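Local structure of pectate lyase/Amb allergen (Acidovorax citrulli, 4HWV) at residues T24-H29 and P452-S457; G317-L322 and A413-S418; D101-G106 and R156-I161. The protein probably cleaves pectate, a plant cell-wall polysaccharide, as a secreted calcium-binding lyase of polysaccharide lyase family 1. One frame throughout, in Å; residues are numbered along the deposited sequence.

Interaction 1. Residues T24-H29 and P452-S457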
loop_
_atom_site.group_PDB
_atom_site.type_symbol
_atom_site.label_atom_id
_atom_site.label_comp_id
_atom_site.label_asym_id
_atom_site.label_seq_id
_atom_site.Cartn_x
_atom_site.Cartn_y
_atom_site.Cartn_z
ATOM N N THR A 24 -13.934 10.845 -26.971
ATOM C CA THR A 24 -14.196 12.270 -27.093
ATOM C C THR A 24 -12.859 13.000 -27.184
ATOM O O THR A 24 -11.797 12.372 -27.113
ATOM C CB THR A 24 -14.910 12.762 -25.822
ATOM O OG1 THR A 24 -14.189 12.265 -24.688
ATOM C CG2 THR A 24 -16.357 12.295 -25.773
ATOM N N GLY A 25 -12.890 14.324 -27.308
ATOM C CA GLY A 25 -11.662 15.109 -27.303
ATOM C C GLY A 25 -10.738 14.794 -28.466
ATOM O O GLY A 25 -11.193 14.404 -29.537
ATOM N N TRP A 26 -9.440 15.003 -28.284
ATOM C CA TRP A 26 -8.535 14.856 -29.405
ATOM C C TRP A 26 -8.550 13.435 -29.996
ATOM O O TRP A 26 -8.339 13.266 -31.194
ATOM C CB TRP A 26 -7.128 15.227 -28.977
ATOM C CG TRP A 26 -6.752 16.679 -29.043
ATOM C CD1 TRP A 26 -6.241 17.426 -28.013
ATOM C CD2 TRP A 26 -6.744 17.533 -30.202
ATOM N NE1 TRP A 26 -5.927 18.688 -28.455
ATOM C CE2 TRP A 26 -6.206 18.781 -29.795
ATOM C CE3 TRP A 26 -7.111 17.360 -31.551
ATOM C CZ2 TRP A 26 -6.049 19.851 -30.681
ATOM C CZ3 TRP A 26 -6.941 18.424 -32.424
ATOM C CH2 TRP A 26 -6.420 19.649 -31.984
ATOM N N ALA A 27 -8.802 12.415 -29.179
ATOM C CA ALA A 27 -8.885 11.038 -29.685
ATOM C C ALA A 27 -10.039 10.849 -30.684
ATOM O O ALA A 27 -10.068 9.864 -31.427
ATOM C CB ALA A 27 -9.021 10.040 -28.548
ATOM N N SER A 28 -11.008 11.764 -30.679
ATOM C CA SER A 28 -12.143 11.680 -31.603
ATOM C C SER A 28 -11.928 12.484 -32.885
ATOM O O SER A 28 -12.766 12.450 -33.783
ATOM C CB SER A 28 -13.425 12.125 -30.904
ATOM O OG SER A 28 -13.499 13.538 -30.747
ATOM N N HIS A 29 -10.811 13.201 -32.985
ATOM C CA HIS A 29 -10.583 14.073 -34.128
ATOM C C HIS A 29 -9.921 13.297 -35.255
ATOM O O HIS A 29 -9.079 12.459 -34.996
ATOM C CB HIS A 29 -9.690 15.237 -33.698
ATOM C CG HIS A 29 -9.405 16.192 -34.810
ATOM N ND1 HIS A 29 -10.246 17.236 -35.139
ATOM C CD2 HIS A 29 -8.404 16.212 -35.722
ATOM C CE1 HIS A 29 -9.757 17.871 -36.190
ATOM N NE2 HIS A 29 -8.643 17.268 -36.566
ATOM N N PRO A 452 -3.043 33.011 -26.236
ATOM C CA PRO A 452 -3.517 31.787 -26.896
ATOM C C PRO A 452 -4.030 32.044 -28.313
ATOM O O PRO A 452 -4.590 33.122 -28.604
ATOM C CB PRO A 452 -4.661 31.328 -25.992
ATOM C CG PRO A 452 -4.326 31.880 -24.659
ATOM C CD PRO A 452 -3.670 33.206 -24.918
ATOM N N ALA A 453 -3.832 31.055 -29.183
ATOM C CA ALA A 453 -4.213 31.165 -30.588
ATOM C C ALA A 453 -4.795 29.852 -31.091
ATOM O O ALA A 453 -4.754 29.571 -32.292
ATOM C CB ALA A 453 -3.016 31.586 -31.439
ATOM N N TRP A 454 -5.335 29.048 -30.176
ATOM C CA TRP A 454 -6.151 27.898 -30.563
ATOM C C TRP A 454 -7.290 27.732 -29.590
ATOM O O TRP A 454 -7.244 28.218 -28.467
ATOM C CB TRP A 454 -5.333 26.599 -30.599
ATOM C CG TRP A 454 -5.096 25.990 -29.242
ATOM C CD1 TRP A 454 -4.307 26.504 -28.253
ATOM C CD2 TRP A 454 -5.623 24.748 -28.728
ATOM N NE1 TRP A 454 -4.298 25.663 -27.166
ATOM C CE2 TRP A 454 -5.108 24.587 -27.420
ATOM C CE3 TRP A 454 -6.470 23.755 -29.248
ATOM C CZ2 TRP A 454 -5.405 23.476 -26.623
ATOM C CZ3 TRP A 454 -6.774 22.648 -28.455
ATOM C CH2 TRP A 454 -6.233 22.517 -27.153
ATOM N N LYS A 455 -8.324 27.032 -30.023
ATOM C CA LYS A 455 -9.336 26.591 -29.081
ATOM C C LYS A 455 -9.814 25.202 -29.439
ATOM O O LYS A 455 -10.012 24.876 -30.612
ATOM C CB LYS A 455 -10.498 27.565 -28.993
ATOM C CG LYS A 455 -11.231 27.772 -30.291
ATOM C CD LYS A 455 -12.144 29.017 -30.212
ATOM C CE LYS A 455 -11.422 30.186 -29.583
ATOM N NZ LYS A 455 -11.973 31.509 -30.002
ATOM N N PRO A 456 -9.977 24.362 -28.416
ATOM C CA PRO A 456 -10.355 22.968 -28.686
ATOM C C PRO A 456 -11.701 22.815 -29.383
ATOM O O PRO A 456 -11.851 21.842 -30.108
ATOM C CB PRO A 456 -10.345 22.309 -27.305
ATOM C CG PRO A 456 -10.277 23.422 -26.305
ATOM C CD PRO A 456 -9.655 24.602 -26.994
ATOM N N SER A 457 -12.640 23.749 -29.211
ATOM C CA SER A 457 -13.942 23.620 -29.871
ATOM C C SER A 457 -13.837 23.677 -31.404
ATOM O O SER A 457 -14.778 23.296 -32.102
ATOM C CB SER A 457 -14.926 24.674 -29.352
ATOM O OG SER A 457 -14.420 25.974 -29.608
#
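W26 brings the six-membered part of its indole up to the six-membered part of W454, and the two ring systems lie slid past one another with very little overlap. The closest atoms are CZ2 of W26 and CZ3 of W454, 3.6 Å apart. NE1 of W26 also comes within 4.0 Å of CZ3 of W454. The five-membered ring of W26 and the six-membered ring of W454 have planes only 15° apart, but with centroids 5.9 Å apart they are displaced sidelong and do not form a full stack. The contact is small, about 80 Å² over both sides, and chiefly van der Waals. With CG between the backbone N and the carbonyl carbon (chi1 79°), the indole of W454 extends toward W26.

Both loops lie over parallel strands of the right-handed beta-helix characteristic of this family, W454 resting on M345 and H347 of strand 345-356. Two indoles suit this place because each wide, flat surface can cover several residues. W26 also packs edge-to-face against Y460, and its NE1 makes a weak hydrogen bond to O of M345.

The W26 loop is held from within by a short 3-10 turn. There O of G25 accepts from both OG of S28 (2.7 Å) and N of S28 (2.9 Å), the hydroxyl lying in the carbonyl plane on a lone pair. G25 has positive phi (63°), which glycine adopts readily because it has no CB.

Interaction 2. Residues G317-L322 and A413-S418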
loop_
_atom_site.group_PDB
_atom_site.type_symbol
_atom_site.label_atom_id
_atom_site.label_comp_id
_atom_site.label_asym_id
_atom_site.label_seq_id
_atom_site.Cartn_x
_atom_site.Cartn_y
_atom_site.Cartn_z
ATOM N N GLY A 317 10.524 16.985 -29.649
ATOM C CA GLY A 317 10.029 18.290 -29.216
ATOM C C GLY A 317 9.252 18.915 -30.353
ATOM O O GLY A 317 9.630 19.961 -30.898
ATOM N N ASN A 318 8.134 18.275 -30.694
ATOM C CA ASN A 318 7.435 18.556 -31.935
ATOM C C ASN A 318 6.057 19.124 -31.635
ATOM O O ASN A 318 5.202 18.414 -31.108
ATOM C CB ASN A 318 7.333 17.257 -32.749
ATOM C CG ASN A 318 6.753 17.456 -34.132
ATOM O OD1 ASN A 318 5.980 18.388 -34.382
ATOM N ND2 ASN A 318 7.134 16.572 -35.057
ATOM N N PRO A 319 5.846 20.414 -31.951
ATOM C CA PRO A 319 4.566 21.064 -31.639
ATOM C C PRO A 319 3.413 20.630 -32.534
ATOM O O PRO A 319 2.322 21.179 -32.405
ATOM C CB PRO A 319 4.867 22.548 -31.848
ATOM C CG PRO A 319 5.929 22.564 -32.892
ATOM C CD PRO A 319 6.786 21.339 -32.618
ATOM N N ARG A 320 3.654 19.667 -33.420
ATOM C CA ARG A 320 2.583 19.053 -34.219
ATOM C C ARG A 320 2.093 17.738 -33.610
ATOM O O ARG A 320 1.142 17.128 -34.095
ATOM C CB ARG A 320 3.059 18.876 -35.663
ATOM C CG ARG A 320 3.471 20.218 -36.249
ATOM C CD ARG A 320 4.180 20.149 -37.585
ATOM N NE ARG A 320 4.481 21.511 -38.016
ATOM C CZ ARG A 320 5.370 21.833 -38.951
ATOM N NH1 ARG A 320 6.064 20.880 -39.559
ATOM N NH2 ARG A 320 5.575 23.116 -39.260
ATOM N N MET A 321 2.748 17.321 -32.528
ATOM C CA MET A 321 2.391 16.113 -31.783
ATOM C C MET A 321 1.816 16.498 -30.418
ATOM O O MET A 321 1.599 17.675 -30.126
ATOM C CB MET A 321 3.651 15.259 -31.574
ATOM C CG MET A 321 4.324 14.824 -32.879
ATOM S SD MET A 321 3.312 13.610 -33.750
ATOM C CE MET A 321 4.103 13.587 -35.365
ATOM N N LEU A 322 1.555 15.495 -29.588
ATOM C CA LEU A 322 1.235 15.709 -28.176
ATOM C C LEU A 322 -0.107 16.418 -27.966
ATOM O O LEU A 322 -0.285 17.162 -26.991
ATOM C CB LEU A 322 2.379 16.424 -27.443
ATOM C CG LEU A 322 3.778 15.839 -27.687
ATOM C CD1 LEU A 322 4.818 16.683 -26.948
ATOM C CD2 LEU A 322 3.906 14.352 -27.297
ATOM N N ALA A 413 12.654 28.075 -36.267
ATOM C CA ALA A 413 13.425 27.684 -37.446
ATOM C C ALA A 413 13.073 26.281 -37.933
ATOM O O ALA A 413 13.258 25.958 -39.105
ATOM C CB ALA A 413 14.910 27.780 -37.146
ATOM N N LEU A 414 12.581 25.438 -37.030
ATOM C CA LEU A 414 12.213 24.073 -37.397
ATOM C C LEU A 414 10.732 23.963 -37.729
ATOM O O LEU A 414 10.332 23.129 -38.544
ATOM C CB LEU A 414 12.564 23.092 -36.273
ATOM C CG LEU A 414 14.061 22.967 -35.970
ATOM C CD1 LEU A 414 14.303 22.160 -34.707
ATOM C CD2 LEU A 414 14.795 22.339 -37.148
ATOM N N PHE A 415 9.924 24.808 -37.097
ATOM C CA PHE A 415 8.473 24.761 -37.256
ATOM C C PHE A 415 7.956 26.130 -37.694
ATOM O O PHE A 415 8.113 26.502 -38.862
ATOM C CB PHE A 415 7.820 24.226 -35.961
ATOM C CG PHE A 415 8.308 22.857 -35.595
ATOM C CD1 PHE A 415 7.826 21.732 -36.261
ATOM C CD2 PHE A 415 9.314 22.693 -34.652
ATOM C CE1 PHE A 415 8.307 20.470 -35.956
ATOM C CE2 PHE A 415 9.800 21.430 -34.338
ATOM C CZ PHE A 415 9.293 20.316 -34.989
ATOM N N SER A 416 7.368 26.892 -36.776
ATOM C CA SER A 416 6.974 28.272 -37.074
ATOM C C SER A 416 6.782 29.036 -35.780
ATOM O O SER A 416 6.629 28.431 -34.730
ATOM C CB SER A 416 5.688 28.328 -37.905
ATOM O OG SER A 416 4.603 27.757 -37.195
ATOM N N ALA A 417 6.784 30.361 -35.852
ATOM C CA ALA A 417 6.609 31.171 -34.648
ATOM C C ALA A 417 5.316 30.843 -33.901
ATOM O O ALA A 417 5.337 30.669 -32.683
ATOM C CB ALA A 417 6.661 32.655 -34.984
ATOM N N SER A 418 4.196 30.737 -34.615
ATOM C CA SER A 418 2.925 30.446 -33.948
ATOM C C SER A 418 2.939 29.064 -33.297
ATOM O O SER A 418 2.450 28.887 -32.186
ATOM C CB SER A 418 1.736 30.583 -34.907
ATOM O OG SER A 418 1.824 29.676 -35.995
#
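F415 turns its ring into the bend of the 317-322 loop, which meets it with both apolar and polar groups. CD of P319 sits over the middle of one face, 3.4 Å from the F415 ring centroid and 8° off the normal, a clear CH-pi interaction. CG of P319 lies close to the ring as well, 3.6 Å from CG of F415. Proline suits this position because its rigid ring presents CH groups broadside, and its CD hydrogens are probably made slightly positive by the adjacent amide nitrogen.

The polar and charged groups approach differently. The guanidinium of R320 stands at the ring's edge, its plane 90° to that of F415. CD1 of F415 lies over the centre of the guanidinium, 3.6 Å from CZ of R320, so the ring edge meets the face of the cation. An arm extended from CG to NE carries the group there, and a salt bridge from NE to OE1 of E419 holds it. OD1 of N318 approaches CE1 of F415 obliquely at 3.5 Å.

Hydrogen bonding shapes the loop itself. OD1 of N318 accepts from N of R320 (2.8 Å) in an Asx turn, within the type I turn that runs from N318 to M321.

The loop joins strands 302-306 and 324-327 of the beta-helix; F415 follows helix 405-414, and S416 N-caps helix 417-420, whose C420 also touches F415.

Interaction 3. Residues D101-G106 and R156-I161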
loop_
_atom_site.group_PDB
_atom_site.type_symbol
_atom_site.label_atom_id
_atom_site.label_comp_id
_atom_site.label_asym_id
_atom_site.label_seq_id
_atom_site.Cartn_x
_atom_site.Cartn_y
_atom_site.Cartn_z
ATOM N N ASP A 101 16.726 -9.918 -6.335
ATOM C CA ASP A 101 17.777 -10.935 -6.397
ATOM C C ASP A 101 17.714 -11.815 -7.625
ATOM O O ASP A 101 18.744 -12.218 -8.148
ATOM C CB ASP A 101 17.839 -11.758 -5.116
ATOM C CG ASP A 101 18.594 -11.036 -4.044
ATOM O OD1 ASP A 101 19.833 -11.132 -4.081
ATOM O OD2 ASP A 101 17.965 -10.340 -3.215
ATOM N N ARG A 102 16.507 -12.138 -8.079
ATOM C CA ARG A 102 16.352 -12.878 -9.326
ATOM C C ARG A 102 16.903 -12.071 -10.513
ATOM O O ARG A 102 17.588 -12.603 -11.380
ATOM C CB ARG A 102 14.863 -13.202 -9.555
ATOM C CG ARG A 102 14.308 -14.394 -8.739
ATOM C CD ARG A 102 14.105 -15.606 -9.669
ATOM N NE ARG A 102 15.427 -16.088 -10.048
ATOM C CZ ARG A 102 16.168 -16.916 -9.323
ATOM N NH1 ARG A 102 15.708 -17.414 -8.179
ATOM N NH2 ARG A 102 17.372 -17.242 -9.757
ATOM N N TYR A 103 16.566 -10.782 -10.559
ATOM C CA TYR A 103 17.043 -9.952 -11.659
ATOM C C TYR A 103 18.567 -9.862 -11.673
ATOM O O TYR A 103 19.183 -9.886 -12.744
ATOM C CB TYR A 103 16.430 -8.554 -11.612
ATOM C CG TYR A 103 15.014 -8.490 -12.142
ATOM C CD1 TYR A 103 14.748 -8.808 -13.467
ATOM C CD2 TYR A 103 13.963 -8.066 -11.347
ATOM C CE1 TYR A 103 13.475 -8.746 -13.972
ATOM C CE2 TYR A 103 12.666 -7.989 -11.853
ATOM C CZ TYR A 103 12.439 -8.326 -13.164
ATOM O OH TYR A 103 11.175 -8.242 -13.685
ATOM N N VAL A 104 19.176 -9.774 -10.493
ATOM C CA VAL A 104 20.637 -9.756 -10.407
ATOM C C VAL A 104 21.225 -11.110 -10.851
ATOM O O VAL A 104 22.142 -11.159 -11.679
ATOM C CB VAL A 104 21.108 -9.378 -8.994
ATOM C CG1 VAL A 104 22.623 -9.607 -8.844
ATOM C CG2 VAL A 104 20.712 -7.925 -8.704
ATOM N N ALA A 105 20.671 -12.200 -10.321
ATOM C CA ALA A 105 21.189 -13.540 -10.595
ATOM C C ALA A 105 20.999 -13.962 -12.045
ATOM O O ALA A 105 21.796 -14.732 -12.567
ATOM C CB ALA A 105 20.534 -14.565 -9.665
ATOM N N GLY A 106 19.954 -13.457 -12.697
ATOM C CA GLY A 106 19.576 -13.936 -14.022
ATOM C C GLY A 106 19.976 -12.973 -15.137
ATOM O O GLY A 106 19.546 -13.129 -16.285
ATOM N N ARG A 156 13.223 -4.280 -17.445
ATOM C CA ARG A 156 12.567 -3.551 -18.529
ATOM C C ARG A 156 11.918 -4.502 -19.531
ATOM O O ARG A 156 10.766 -4.315 -19.935
ATOM C CB ARG A 156 13.574 -2.653 -19.235
ATOM C CG ARG A 156 12.935 -1.801 -20.308
ATOM C CD ARG A 156 13.975 -0.995 -21.074
ATOM N NE ARG A 156 14.647 0.051 -20.288
ATOM C CZ ARG A 156 14.173 1.281 -20.089
ATOM N NH1 ARG A 156 12.989 1.638 -20.566
ATOM N NH2 ARG A 156 14.891 2.168 -19.409
ATOM N N ARG A 157 12.651 -5.549 -19.904
ATOM C CA ARG A 157 12.169 -6.502 -20.894
ATOM C C ARG A 157 11.048 -7.408 -20.364
ATOM O O ARG A 157 10.309 -8.018 -21.149
ATOM C CB ARG A 157 13.344 -7.306 -21.425
ATOM C CG ARG A 157 14.320 -6.399 -22.221
ATOM C CD ARG A 157 15.649 -7.046 -22.592
ATOM N NE ARG A 157 15.437 -8.107 -23.559
ATOM C CZ ARG A 157 15.646 -9.389 -23.294
ATOM N NH1 ARG A 157 16.099 -9.732 -22.101
ATOM N NH2 ARG A 157 15.418 -10.318 -24.222
ATOM N N VAL A 158 10.880 -7.457 -19.046
ATOM C CA VAL A 158 9.796 -8.210 -18.443
ATOM C C VAL A 158 8.555 -7.329 -18.255
ATOM O O VAL A 158 7.450 -7.711 -18.627
ATOM C CB VAL A 158 10.255 -8.792 -17.089
ATOM C CG1 VAL A 158 9.096 -9.412 -16.327
ATOM C CG2 VAL A 158 11.332 -9.833 -17.319
ATOM N N VAL A 159 8.728 -6.158 -17.643
ATOM C CA VAL A 159 7.567 -5.399 -17.199
ATOM C C VAL A 159 6.970 -4.512 -18.292
ATOM O O VAL A 159 5.850 -4.024 -18.134
ATOM C CB VAL A 159 7.851 -4.531 -15.934
ATOM C CG1 VAL A 159 8.383 -5.403 -14.794
ATOM C CG2 VAL A 159 8.801 -3.366 -16.252
ATOM N N THR A 160 7.718 -4.287 -19.378
ATOM C CA THR A 160 7.220 -3.472 -20.491
ATOM C C THR A 160 6.502 -4.351 -21.508
ATOM O O THR A 160 7.076 -5.343 -21.971
ATOM C CB THR A 160 8.362 -2.738 -21.204
ATOM O OG1 THR A 160 9.133 -2.018 -20.242
ATOM C CG2 THR A 160 7.814 -1.752 -22.191
ATOM N N ILE A 161 5.267 -3.980 -21.852
ATOM C CA ILE A 161 4.412 -4.793 -22.700
ATOM C C ILE A 161 4.008 -3.981 -23.929
ATOM O O ILE A 161 3.386 -2.916 -23.801
ATOM C CB ILE A 161 3.130 -5.226 -21.944
ATOM C CG1 ILE A 161 3.462 -5.946 -20.630
ATOM C CG2 ILE A 161 2.246 -6.078 -22.850
ATOM C CD1 ILE A 161 4.177 -7.284 -20.794
#
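Y103 reaches from helix 100-105 to the last turn of helix 143-159, and its phenolic end does most of the touching in a contact that buries about 99 Å² in all. The close part is the meeting of OH with V158: CG1 and CB of V158 both lie 3.6 Å from OH of Y103. CG2 of V158 stands at the edge of the ring, near its plane, 4.1 Å from CE1 of Y103. Both CB atoms point across the gap, and with CG of Y103 anti to its carbonyl carbon (chi1 -79°) the long side chain spans two backbones whose nearest CA atoms, Y103 and V158, are 10.1 Å apart. Tyrosine fits because it combines that length with a polar tip, whose OH hydrogen-bonds to OD1 of N90, while branched valine offers a compact apolar surface beside it. Y98 stacks on the ring.

The remainder is looser. CG1 of V159 comes only to 4.1 Å from OH of Y103. Elsewhere on helix 100-105, A105 packs on H259 of the second subunit.

Where helix 143-159 ends, O of R156 accepts from N of T160 (3.1 Å), and the chain passes directly into strand 160-163. The arrangement is a helical elaboration packed outside the coils of the pectate lyase beta-helix, joined to strand 160-163, the outermost within this chain of a four-stranded parallel sheet.

How the interactions relate
Interactions 1 and 2 lie on the same side of the chain's centre, with their own centres 17 Å apart and nearest atoms about 6 Å apart, so they are neighbours that do not touch. Interaction 3 lies about 40 Å, centre to centre, from interaction 1 and 37 Å from interaction 2. Along the chain, the pairing of 24-29 with 452-457 spans nearly everything: interaction 3 closes before interaction 2 opens, and both fall between its two segments. Interaction 3 approaches the metal site, whereas interactions 1 and 2 lie away from it: the V159 side chain is about 12 Å from the bound calcium ion and about 10 Å from the side chains of its ligands D227 and D278.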